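Side-chain contacts in amidase, hydantoinase/carbamoylase family (PDB 5TP4), which probably hydrolyses N-carbamoyl-L-amino acids, as a zinc-dependent amidase of the peptidase M20 family: residues V151-L156 / A372-T377; A193-H198 / R340-L345; A347-A352 / T405-N410; I360-G365 / M379-C384. All coordinates share one frame; numbering follows the deposited sequence. Where two conformers were deposited one is given.

Contact 1: residues V151-L156 / A372-T377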
loop_
_atom_site.group_PDB
_atom_site.type_symbol
_atom_site.label_atom_id
_atom_site.label_comp_id
_atom_site.label_asym_id
_atom_site.label_seq_id
_atom_site.Cartn_x
_atom_site.Cartn_y
_atom_site.Cartn_z
ATOM N N VAL B 151 2.881 17.609 30.885
ATOM C CA VAL B 151 2.489 18.828 31.601
ATOM C C VAL B 151 3.247 18.930 32.919
ATOM O O VAL B 151 3.756 19.997 33.273
ATOM C CB VAL B 151 0.960 18.880 31.815
ATOM C CG1 VAL B 151 0.562 20.090 32.697
ATOM C CG2 VAL B 151 0.255 18.998 30.464
ATOM N N PHE B 152 3.365 17.816 33.648
ATOM C CA PHE B 152 4.125 17.808 34.900
ATOM C C PHE B 152 5.561 18.296 34.711
ATOM O O PHE B 152 6.081 19.074 35.538
ATOM C CB PHE B 152 4.120 16.398 35.494
ATOM C CG PHE B 152 4.824 16.297 36.815
ATOM C CD1 PHE B 152 4.134 16.476 37.995
ATOM C CD2 PHE B 152 6.188 15.969 36.868
ATOM C CE1 PHE B 152 4.791 16.360 39.227
ATOM C CE2 PHE B 152 6.844 15.851 38.099
ATOM C CZ PHE B 152 6.149 16.047 39.259
ATOM N N THR B 153 6.230 17.856 33.640
ATOM C CA THR B 153 7.625 18.240 33.432
ATOM C C THR B 153 7.791 19.588 32.739
ATOM O O THR B 153 8.927 20.037 32.570
ATOM C CB THR B 153 8.379 17.170 32.621
ATOM O OG1 THR B 153 7.821 17.058 31.302
ATOM C CG2 THR B 153 8.314 15.823 33.333
ATOM N N GLY B 154 6.711 20.241 32.330
ATOM C CA GLY B 154 6.814 21.511 31.640
ATOM C C GLY B 154 7.032 21.410 30.140
ATOM O O GLY B 154 7.216 22.442 29.484
ATOM N N ALA B 155 7.009 20.196 29.579
ATOM C CA ALA B 155 7.212 20.018 28.146
ATOM C C ALA B 155 5.977 20.439 27.358
ATOM O O ALA B 155 6.089 20.837 26.190
ATOM C CB ALA B 155 7.592 18.556 27.862
ATOM N N LEU B 156 4.805 20.390 27.992
ATOM C CA LEU B 156 3.533 20.779 27.384
ATOM C C LEU B 156 2.876 21.784 28.322
ATOM O O LEU B 156 2.602 21.446 29.490
ATOM C CB LEU B 156 2.627 19.557 27.158
ATOM C CG LEU B 156 1.245 19.803 26.566
ATOM C CD1 LEU B 156 1.364 20.405 25.186
ATOM C CD2 LEU B 156 0.473 18.483 26.505
ATOM N N ALA B 372 12.467 11.442 32.721
ATOM C CA ALA B 372 13.925 11.309 32.704
ATOM C C ALA B 372 14.615 12.570 32.233
ATOM O O ALA B 372 15.796 12.772 32.544
ATOM C CB ALA B 372 14.348 10.153 31.795
ATOM N N ARG B 373 13.912 13.414 31.485
ATOM C CA ARG B 373 14.506 14.652 31.018
ATOM C C ARG B 373 14.546 15.715 32.103
ATOM O O ARG B 373 15.209 16.738 31.911
ATOM C CB ARG B 373 13.754 15.152 29.794
ATOM C CG ARG B 373 13.895 14.175 28.628
ATOM C CD ARG B 373 12.959 14.523 27.465
ATOM N NE ARG B 373 13.077 13.503 26.426
ATOM C CZ ARG B 373 12.108 13.180 25.576
ATOM N NH1 ARG B 373 10.936 13.818 25.625
ATOM N NH2 ARG B 373 12.315 12.214 24.682
ATOM N N ARG B 374 13.898 15.472 33.241
ATOM C CA ARG B 374 13.818 16.473 34.299
ATOM C C ARG B 374 14.304 15.930 35.636
ATOM O O ARG B 374 14.794 16.707 36.456
ATOM C CB ARG B 374 12.377 16.986 34.439
ATOM C CG ARG B 374 11.978 18.056 33.421
ATOM C CD ARG B 374 12.613 19.419 33.742
ATOM N NE ARG B 374 12.221 19.925 35.063
ATOM C CZ ARG B 374 11.407 20.961 35.279
ATOM N NH1 ARG B 374 10.881 21.637 34.262
ATOM N NH2 ARG B 374 11.126 21.335 36.523
ATOM N N VAL B 375 14.126 14.639 35.912
ATOM C CA VAL B 375 14.500 14.106 37.222
ATOM C C VAL B 375 15.167 12.747 37.049
ATOM O O VAL B 375 14.969 12.064 36.033
ATOM C CB VAL B 375 13.289 13.991 38.165
ATOM C CG1 VAL B 375 12.411 15.257 38.122
ATOM C CG2 VAL B 375 12.493 12.817 37.816
ATOM N N PRO B 376 16.000 12.343 38.018
ATOM C CA PRO B 376 16.633 11.017 37.934
ATOM C C PRO B 376 15.598 9.905 37.859
ATOM O O PRO B 376 14.709 9.800 38.708
ATOM C CB PRO B 376 17.459 10.937 39.221
ATOM C CG PRO B 376 17.725 12.339 39.574
ATOM C CD PRO B 376 16.496 13.106 39.184
ATOM N N THR B 377 15.733 9.061 36.833
ATOM C CA THR B 377 14.704 8.105 36.450
ATOM C C THR B 377 15.296 6.738 36.149
ATOM O O THR B 377 16.410 6.632 35.617
ATOM C CB THR B 377 13.931 8.628 35.210
ATOM O OG1 THR B 377 13.155 9.781 35.594
ATOM C CG2 THR B 377 12.989 7.571 34.615
#

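Contact 2: residues A193-H198 / R340-L345. With ZN (zinc ion), chain P.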
loop_
_atom_site.group_PDB
_atom_site.type_symbol
_atom_site.label_atom_id
_atom_site.label_comp_id
_atom_site.label_asym_id
_atom_site.label_seq_id
_atom_site.Cartn_x
_atom_site.Cartn_y
_atom_site.Cartn_z
ATOM N N ALA B 193 13.517 11.113 42.705
ATOM C CA ALA B 193 13.763 10.102 41.686
ATOM C C ALA B 193 12.415 9.574 41.244
ATOM O O ALA B 193 11.430 9.658 41.983
ATOM C CB ALA B 193 14.636 8.949 42.197
ATOM N N TYR B 194 12.378 9.046 40.016
ATOM C CA TYR B 194 11.153 8.497 39.452
ATOM C C TYR B 194 11.457 7.087 38.990
ATOM O O TYR B 194 12.400 6.873 38.221
ATOM C CB TYR B 194 10.645 9.334 38.274
ATOM C CG TYR B 194 9.454 8.731 37.580
ATOM C CD1 TYR B 194 8.174 8.938 38.084
ATOM C CD2 TYR B 194 9.592 7.974 36.416
ATOM C CE1 TYR B 194 7.076 8.398 37.457
ATOM C CE2 TYR B 194 8.482 7.402 35.800
ATOM C CZ TYR B 194 7.235 7.636 36.335
ATOM O OH TYR B 194 6.106 7.109 35.729
ATOM N N PHE B 195 10.654 6.131 39.448
ATOM C CA PHE B 195 10.783 4.743 39.016
ATOM C C PHE B 195 9.484 4.269 38.373
ATOM O O PHE B 195 8.388 4.583 38.848
ATOM C CB PHE B 195 11.112 3.840 40.205
ATOM C CG PHE B 195 12.484 4.044 40.795
ATOM C CD1 PHE B 195 12.683 4.963 41.813
ATOM C CD2 PHE B 195 13.558 3.282 40.351
ATOM C CE1 PHE B 195 13.932 5.140 42.372
ATOM C CE2 PHE B 195 14.813 3.440 40.888
ATOM C CZ PHE B 195 15.016 4.371 41.905
ATOM N N GLU B 196 9.589 3.477 37.300
ATOM C CA GLU B 196 8.390 2.959 36.648
ATOM C C GLU B 196 8.621 1.503 36.303
ATOM O O GLU B 196 9.591 1.192 35.606
ATOM C CB GLU B 196 8.062 3.756 35.378
ATOM C CG GLU B 196 6.904 3.191 34.602
ATOM C CD GLU B 196 6.192 4.211 33.720
ATOM O OE1 GLU B 196 5.231 3.822 33.015
ATOM O OE2 GLU B 196 6.583 5.402 33.736
ATOM N N ALA B 197 7.741 0.623 36.787
ATOM C CA ALA B 197 7.760 -0.766 36.347
ATOM C C ALA B 197 6.790 -0.942 35.189
ATOM O O ALA B 197 5.700 -0.358 35.175
ATOM C CB ALA B 197 7.411 -1.691 37.517
ATOM N N HIS B 198 7.175 -1.765 34.204
ATOM C CA HIS B 198 6.330 -1.937 33.026
ATOM C C HIS B 198 6.638 -3.275 32.371
ATOM O O HIS B 198 7.761 -3.776 32.453
ATOM C CB HIS B 198 6.586 -0.792 32.023
ATOM C CG HIS B 198 5.433 -0.504 31.114
ATOM N ND1 HIS B 198 5.133 -1.289 30.016
ATOM C CD2 HIS B 198 4.500 0.480 31.138
ATOM C CE1 HIS B 198 4.053 -0.813 29.419
ATOM N NE2 HIS B 198 3.663 0.269 30.068
ATOM N N ARG B 340 22.100 7.034 35.532
ATOM C CA ARG B 340 22.981 5.907 35.821
ATOM C C ARG B 340 22.799 5.401 37.248
ATOM O O ARG B 340 22.738 4.189 37.478
ATOM C CB ARG B 340 24.442 6.287 35.572
ATOM C CG ARG B 340 25.376 5.075 35.725
ATOM C CD ARG B 340 26.881 5.361 35.504
ATOM N NE ARG B 340 27.432 6.386 36.401
ATOM C CZ ARG B 340 27.484 6.307 37.729
ATOM N NH1 ARG B 340 27.002 5.256 38.383
ATOM N NH2 ARG B 340 28.009 7.307 38.413
ATOM N N GLY B 341 22.682 6.309 38.214
ATOM C CA GLY B 341 22.550 5.889 39.603
ATOM C C GLY B 341 21.255 5.158 39.902
ATOM O O GLY B 341 21.256 4.165 40.639
ATOM N N CYS B 342 20.122 5.657 39.379
ATOM C CA CYS B 342 18.853 4.953 39.592
ATOM C C CYS B 342 18.837 3.618 38.855
ATOM O O CYS B 342 18.294 2.624 39.365
ATOM C CB CYS B 342 17.662 5.818 39.154
ATOM S SG CYS B 342 17.424 7.246 40.259
ATOM N N VAL B 343 19.437 3.567 37.656
ATOM C CA VAL B 343 19.512 2.305 36.921
ATOM C C VAL B 343 20.339 1.299 37.700
ATOM O O VAL B 343 19.989 0.109 37.783
ATOM C CB VAL B 343 20.075 2.533 35.503
ATOM C CG1 VAL B 343 20.226 1.211 34.767
ATOM C CG2 VAL B 343 19.131 3.430 34.712
ATOM N N GLU B 344 21.420 1.774 38.333
ATOM C CA GLU B 344 22.275 0.888 39.120
ATOM C C GLU B 344 21.529 0.312 40.318
ATOM O O GLU B 344 21.807 -0.813 40.736
ATOM C CB GLU B 344 23.538 1.638 39.563
ATOM C CG GLU B 344 24.467 0.855 40.478
ATOM C CD GLU B 344 25.667 1.691 40.925
ATOM O OE1 GLU B 344 26.298 2.279 40.034
ATOM O OE2 GLU B 344 25.950 1.794 42.145
ATOM N N LEU B 345 20.572 1.063 40.889
ATOM C CA LEU B 345 19.802 0.496 41.997
ATOM C C LEU B 345 18.940 -0.666 41.516
ATOM O O LEU B 345 18.755 -1.662 42.231
ATOM C CB LEU B 345 18.906 1.563 42.630
ATOM C CG LEU B 345 19.658 2.720 43.306
ATOM C CD1 LEU B 345 18.667 3.736 43.866
ATOM C CD2 LEU B 345 20.587 2.215 44.427
HETATM ZN ZN ZN P . 2.049 1.712 29.033
HETATM O O HOH W 1 3.676 3.472 29.494
HETATM O O HOH W 2 2.055 2.307 26.847
#

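Contact 3: residues A347-A352 / T405-N410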
loop_
_atom_site.group_PDB
_atom_site.type_symbol
_atom_site.label_atom_id
_atom_site.label_comp_id
_atom_site.label_asym_id
_atom_site.label_seq_id
_atom_site.Cartn_x
_atom_site.Cartn_y
_atom_site.Cartn_z
ATOM N N ALA B 347 19.616 -2.653 38.971
ATOM C CA ALA B 347 20.534 -3.762 38.750
ATOM C C ALA B 347 20.912 -4.420 40.069
ATOM O O ALA B 347 20.908 -5.647 40.187
ATOM C CB ALA B 347 21.784 -3.262 38.011
ATOM N N ARG B 348 21.248 -3.612 41.081
ATOM C CA ARG B 348 21.701 -4.195 42.335
ATOM C C ARG B 348 20.585 -4.993 42.995
ATOM O O ARG B 348 20.848 -6.034 43.613
ATOM C CB ARG B 348 22.216 -3.114 43.299
ATOM C CG ARG B 348 23.463 -2.377 42.846
ATOM C CD ARG B 348 23.860 -1.300 43.908
ATOM N NE ARG B 348 25.146 -0.680 43.592
ATOM C CZ ARG B 348 26.320 -1.162 44.006
ATOM N NH1 ARG B 348 26.379 -2.259 44.775
ATOM N NH2 ARG B 348 27.441 -0.549 43.660
ATOM N N ALA B 349 19.337 -4.515 42.897
ATOM C CA ALA B 349 18.235 -5.269 43.487
ATOM C C ALA B 349 18.059 -6.592 42.766
ATOM O O ALA B 349 17.884 -7.645 43.409
ATOM C CB ALA B 349 16.941 -4.453 43.459
ATOM N N ALA B 350 18.125 -6.566 41.428
ATOM C CA ALA B 350 18.021 -7.820 40.687
ATOM C C ALA B 350 19.139 -8.773 41.086
ATOM O O ALA B 350 18.916 -9.979 41.274
ATOM C CB ALA B 350 18.064 -7.570 39.178
ATOM N N GLU B 351 20.358 -8.254 41.213
ATOM C CA GLU B 351 21.470 -9.143 41.530
ATOM C C GLU B 351 21.343 -9.698 42.939
ATOM O O GLU B 351 21.671 -10.870 43.176
ATOM C CB GLU B 351 22.806 -8.412 41.353
ATOM C CG GLU B 351 23.048 -8.059 39.889
ATOM C CD GLU B 351 24.339 -7.290 39.665
ATOM O OE1 GLU B 351 25.248 -7.399 40.517
ATOM O OE2 GLU B 351 24.436 -6.586 38.633
ATOM N N ALA B 352 20.875 -8.880 43.889
ATOM C CA ALA B 352 20.773 -9.354 45.270
ATOM C C ALA B 352 19.823 -10.549 45.384
ATOM O O ALA B 352 20.051 -11.457 46.191
ATOM C CB ALA B 352 20.302 -8.230 46.192
ATOM N N THR B 405 8.325 -6.591 40.927
ATOM C CA THR B 405 7.942 -5.703 42.019
ATOM C C THR B 405 8.892 -5.826 43.212
ATOM O O THR B 405 9.136 -4.828 43.905
ATOM C CB THR B 405 6.501 -5.967 42.424
ATOM O OG1 THR B 405 5.702 -5.995 41.240
ATOM C CG2 THR B 405 5.942 -4.860 43.331
ATOM N N ASN B 406 9.438 -7.015 43.468
ATOM C CA ASN B 406 10.512 -7.134 44.459
ATOM C C ASN B 406 11.691 -6.243 44.100
ATOM O O ASN B 406 12.296 -5.613 44.981
ATOM C CB ASN B 406 10.973 -8.579 44.590
ATOM C CG ASN B 406 9.969 -9.435 45.334
ATOM O OD1 ASN B 406 9.131 -8.922 46.091
ATOM N ND2 ASN B 406 10.071 -10.754 45.155
ATOM N N VAL B 407 12.041 -6.182 42.809
ATOM C CA VAL B 407 13.141 -5.317 42.385
ATOM C C VAL B 407 12.752 -3.856 42.551
ATOM O O VAL B 407 13.534 -3.042 43.068
ATOM C CB VAL B 407 13.543 -5.633 40.933
ATOM C CG1 VAL B 407 14.464 -4.527 40.382
ATOM C CG2 VAL B 407 14.259 -6.996 40.880
ATOM N N LEU B 408 11.537 -3.495 42.124
ATOM C CA LEU B 408 11.066 -2.121 42.289
ATOM C C LEU B 408 11.105 -1.714 43.750
ATOM O O LEU B 408 11.590 -0.633 44.103
ATOM C CB LEU B 408 9.644 -1.990 41.750
ATOM C CG LEU B 408 8.991 -0.592 41.902
ATOM C CD1 LEU B 408 9.761 0.405 40.987
ATOM C CD2 LEU B 408 7.517 -0.657 41.539
ATOM N N LEU B 409 10.601 -2.587 44.618
ATOM C CA LEU B 409 10.546 -2.284 46.043
ATOM C C LEU B 409 11.924 -1.980 46.586
ATOM O O LEU B 409 12.104 -1.041 47.371
ATOM C CB LEU B 409 9.954 -3.487 46.788
ATOM C CG LEU B 409 10.131 -3.549 48.302
ATOM C CD1 LEU B 409 9.271 -2.463 48.997
ATOM C CD2 LEU B 409 9.712 -4.953 48.788
ATOM N N ASN B 410 12.905 -2.813 46.237
ATOM C CA ASN B 410 14.191 -2.668 46.894
ATOM C C ASN B 410 15.016 -1.556 46.267
ATOM O O ASN B 410 15.829 -0.939 46.965
ATOM C CB ASN B 410 14.936 -4.001 46.891
ATOM C CG ASN B 410 14.459 -4.904 48.001
ATOM O OD1 ASN B 410 14.970 -4.830 49.113
ATOM N ND2 ASN B 410 13.413 -5.725 47.728
#

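Contact 4: residues I360-G365 / M379-C384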
loop_
_atom_site.group_PDB
_atom_site.type_symbol
_atom_site.label_atom_id
_atom_site.label_comp_id
_atom_site.label_asym_id
_atom_site.label_seq_id
_atom_site.Cartn_x
_atom_site.Cartn_y
_atom_site.Cartn_z
ATOM N N ILE B 360 18.514 -3.407 28.780
ATOM C CA ILE B 360 17.625 -3.382 27.622
ATOM C C ILE B 360 17.152 -1.951 27.409
ATOM O O ILE B 360 16.990 -1.191 28.359
ATOM C CB ILE B 360 16.438 -4.349 27.875
ATOM C CG1 ILE B 360 15.494 -4.425 26.673
ATOM C CG2 ILE B 360 15.637 -3.901 29.117
ATOM C CD1 ILE B 360 14.598 -5.700 26.724
ATOM N N VAL B 361 16.962 -1.563 26.157
ATOM C CA VAL B 361 16.449 -0.221 25.882
ATOM C C VAL B 361 14.923 -0.283 25.857
ATOM O O VAL B 361 14.338 -1.311 25.502
ATOM C CB VAL B 361 17.044 0.318 24.557
ATOM C CG1 VAL B 361 16.438 -0.393 23.342
ATOM C CG2 VAL B 361 16.897 1.829 24.469
ATOM N N SER B 362 14.257 0.805 26.260
ATOM C CA SER B 362 12.809 0.875 26.092
ATOM C C SER B 362 12.486 1.181 24.638
ATOM O O SER B 362 12.842 2.249 24.123
ATOM C CB SER B 362 12.198 1.919 27.023
ATOM O OG SER B 362 10.792 1.969 26.779
ATOM N N GLY B 363 11.824 0.230 23.956
ATOM C CA GLY B 363 11.515 0.465 22.564
ATOM C C GLY B 363 10.271 1.272 22.309
ATOM O O GLY B 363 9.995 1.595 21.155
ATOM N N ALA B 364 9.495 1.595 23.336
ATOM C CA ALA B 364 8.294 2.403 23.140
ATOM C C ALA B 364 8.227 3.492 24.206
ATOM O O ALA B 364 8.975 3.482 25.183
ATOM C CB ALA B 364 7.021 1.539 23.170
ATOM N N GLY B 365 7.302 4.429 24.011
ATOM C CA GLY B 365 7.192 5.554 24.923
ATOM C C GLY B 365 6.556 5.165 26.243
ATOM O O GLY B 365 5.756 4.234 26.331
ATOM N N MET B 379 13.755 2.466 35.080
ATOM C CA MET B 379 12.601 1.592 34.876
ATOM C C MET B 379 12.958 0.138 35.149
ATOM O O MET B 379 14.113 -0.293 34.992
ATOM C CB MET B 379 12.039 1.679 33.452
ATOM C CG MET B 379 11.307 2.997 33.120
ATOM S SD MET B 379 10.572 2.902 31.447
ATOM C CE MET B 379 9.211 1.792 31.746
ATOM N N VAL B 380 11.929 -0.626 35.538
ATOM C CA VAL B 380 12.023 -2.077 35.677
ATOM C C VAL B 380 11.129 -2.682 34.617
ATOM O O VAL B 380 9.906 -2.504 34.678
ATOM C CB VAL B 380 11.574 -2.574 37.064
ATOM C CG1 VAL B 380 11.885 -4.093 37.193
ATOM C CG2 VAL B 380 12.248 -1.786 38.211
ATOM N N PHE B 381 11.713 -3.432 33.667
ATOM C CA PHE B 381 10.900 -4.227 32.744
ATOM C C PHE B 381 10.744 -5.659 33.251
ATOM O O PHE B 381 11.677 -6.233 33.827
ATOM C CB PHE B 381 11.532 -4.344 31.355
ATOM C CG PHE B 381 11.215 -3.224 30.392
ATOM C CD1 PHE B 381 10.328 -2.221 30.688
ATOM C CD2 PHE B 381 11.861 -3.215 29.170
ATOM C CE1 PHE B 381 10.064 -1.204 29.759
ATOM C CE2 PHE B 381 11.621 -2.209 28.230
ATOM C CZ PHE B 381 10.723 -1.210 28.523
ATOM N N ILE B 382 9.575 -6.240 32.984
ATOM C CA ILE B 382 9.334 -7.677 33.147
ATOM C C ILE B 382 8.951 -8.263 31.792
ATOM O O ILE B 382 8.464 -7.552 30.896
ATOM C CB ILE B 382 8.254 -7.971 34.218
ATOM C CG1 ILE B 382 6.876 -7.378 33.859
ATOM C CG2 ILE B 382 8.731 -7.488 35.591
ATOM C CD1 ILE B 382 5.732 -7.977 34.670
ATOM N N PRO B 383 9.150 -9.564 31.593
ATOM C CA PRO B 383 8.777 -10.168 30.309
ATOM C C PRO B 383 7.270 -10.212 30.125
ATOM O O PRO B 383 6.491 -10.160 31.079
ATOM C CB PRO B 383 9.362 -11.586 30.378
ATOM C CG PRO B 383 9.645 -11.828 31.772
ATOM C CD PRO B 383 9.756 -10.547 32.510
ATOM N N CYS B 384 6.861 -10.306 28.862
ATOM C CA CYS B 384 5.454 -10.455 28.534
ATOM C C CYS B 384 5.320 -11.392 27.351
ATOM O O CYS B 384 6.237 -11.521 26.541
ATOM C CB CYS B 384 4.787 -9.111 28.229
ATOM S SG CYS B 384 5.579 -8.137 26.895
#

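Contact 1: residues V151-L156 / A372-T377
The C-terminal end of helix 147-153 meets the loop that leads from helix 367-372 into strand 377-382, where Thr-153 packs against the folded side chain of Arg-374. The methylene CG of Arg-374 lies 3.8 Å from CB of Thr-153, and the rest of the arginine curls round the carbonyl oxygen of the same threonine. Two successive bends of the chain, at chi2 (-74°) and chi3 (-60°), bring the guanidinium back over the helix end. Its NH1 comes within 3.0 Å of Thr-153 O, but the angle is too poor for a hydrogen bond and the oxygen stands obliquely to the guanidinium plane. Such a position is still consistent with electrostatic attraction at the carbonyl-rich end of a helix. That end is closed by a Schellman motif: Gly-154 takes a positive phi of 85°, and its N bonds to Val-151 O at 3.1 Å. Thr-153 OG1 is turned back along its own helix and bonds to Ser-149 O, which puts the polar branch to use within the helix while CB is the atom that touches the arginine. Leu-371 of helix 367-372 also packs on Thr-153 and on Phe-152, whose ring meets Trp-134 edge to face.

Contact 2: residues A193-H198 / R340-L345
A cysteine sulfur set obliquely to a phenylalanine ring distinguishes this contact: SG of Cys-342 lies 4.9 Å from the centroid of the Phe-195 ring, 42° off the ring normal. The same sulfur rests on the methyl of Ala-193, with SG and CB 3.8 Å apart, and thus joins two residues whose side chains lie on one face of the strand. Cys-342 SG is anti to its carbonyl carbon (chi1 -69°), which directs it from the helix toward that face. Phe-195 reaches the helix with the far end of its ring. Its CZ stands 4.1 Å from Cys-342 CB, while CD1 of Leu-345 and the carbonyl oxygen of Cys-342 approach the ring at its edge, near its plane. Strand 193-199 runs in the central sheet of the zinc-binding domain, between strands 87-91 and 377-382, and helix 340-353 crosses it at -45° with the short axes 9.8 Å apart. Leu-408 and Val-412 of helix 398-416 also pack on Phe-195. Beyond the packed part, the strand carries His-198, whose NE2 binds a zinc ion at 2.4 Å; two waters and His-92 also bind this metal. On the other face, Tyr-194 OH donates to Glu-196 OE2 at 2.7 Å, from above the carboxylate plane, and Ser-91 bonds to Glu-196 OE1.

Contact 3: residues A347-A352 / T405-N410
The backbone oxygen of Asn-406 is gripped by two donors of Asn-410, a residue whose CB touches Ala-349 across the contact. The amide ND2 of Asn-410 reaches Asn-406 O at 3.0 Å in a nearly straight bond (174°), and the backbone N of Asn-410 arrives from the opposite face of the carbonyl plane at 3.1 Å. The acceptor lies in the amide plane of Asn-410. His-7 NE2 bonds to OD1 of this amide and Leu-13 O takes a second bond from ND2, so both ends of the group have partners and its rotation is probably fixed. The CB atoms of Ala-349 and Asn-410 meet at 4.0 Å. Helices 340-353 and 398-416 pack side by side against the sheet of the zinc-binding domain and cross at 125°, with short axes 8.4 Å apart. Alanines on the first helix permit this closeness. Ala-349 CB sits 3.7 Å from Val-407 O, with CG1 of Val-407 beside it. That branch stands anti to the backbone N (chi1 167°) and CG2 anti to the carbonyl carbon, which spreads the two methyls between successive alanines: CG2 lies 3.9 Å from Ala-350 CA. Ile-212 of strand 212-229 touches both Ala-350 and Val-407.

Contact 4: residues I360-G365 / M379-C384
Phe-381 projects from strand 377-382 toward strand 357-362 and meets it with one side and the far end of its ring. Ile-360 and Phe-381 cross at about a right angle, with CG2 of the isoleucine 3.8 Å from CD2 of the ring, in an oblique position. That branch is placed between the backbone N and carbonyl carbon of Ile-360, since CG1 takes the position opposite the N (chi1 -177°). Further along the ring, CE2 lies 4.0 Å from the carbonyl oxygen of Val-361, again obliquely. Ser-362 comes to the ring edge: its OG lies near the ring plane, 3.6 Å from Phe-381 CZ. The strands are not paired with each other. Their short axes cross at 104° and approach to 9.3 Å; both pair with strand 212-229, 357-362 in parallel and 377-382 antiparallel, and 377-382 is also parallel to 193-199. Val-215 of strand 212-229 packs on both Ser-362 and Phe-381, and Leu-205 of helix 204-208 touches both Ile-360 and Phe-381. The side chains of Phe-381 and His-198, a zinc ligand, approach to about 4 Å. Beyond Ser-362 the chain turns, and Gly-365 N bonds to a MES molecule, probably from the crystallisation liquor. The Ser-362 hydroxyl donates to Ala-364 O at 2.9 Å, in the carbonyl plane, which ties the serine to the backbone two residues on. With its proton committed there, OG can offer the ring edge its electron-rich oxygen, so a weak favourable attraction to the C-H at CZ is plausible within a largely apolar contact.

All four contacts gather round the mixed sheet that carries the zinc ligand His-198. Contacts 2 and 3 share helix 340-353, with centres about 10 Å apart. The centres of contacts 2 and 4 are about 12 Å apart, on neighbouring parallel strands 193-199 and 377-382. Contact 1 adjoins contact 4 in sequence, yet their centres are about 19 Å apart. Along the chain, contact 2 is nested within the loop closed by contact 1 and closes before contacts 3 and 4 open; contact 4 is nested within contact 3, and contact 1 crosses both. Contact 2 touches the other three, and contacts 3 and 4 meet through Val-407, Leu-408 and Val-380, linking the helix layer to the strands beside His-198.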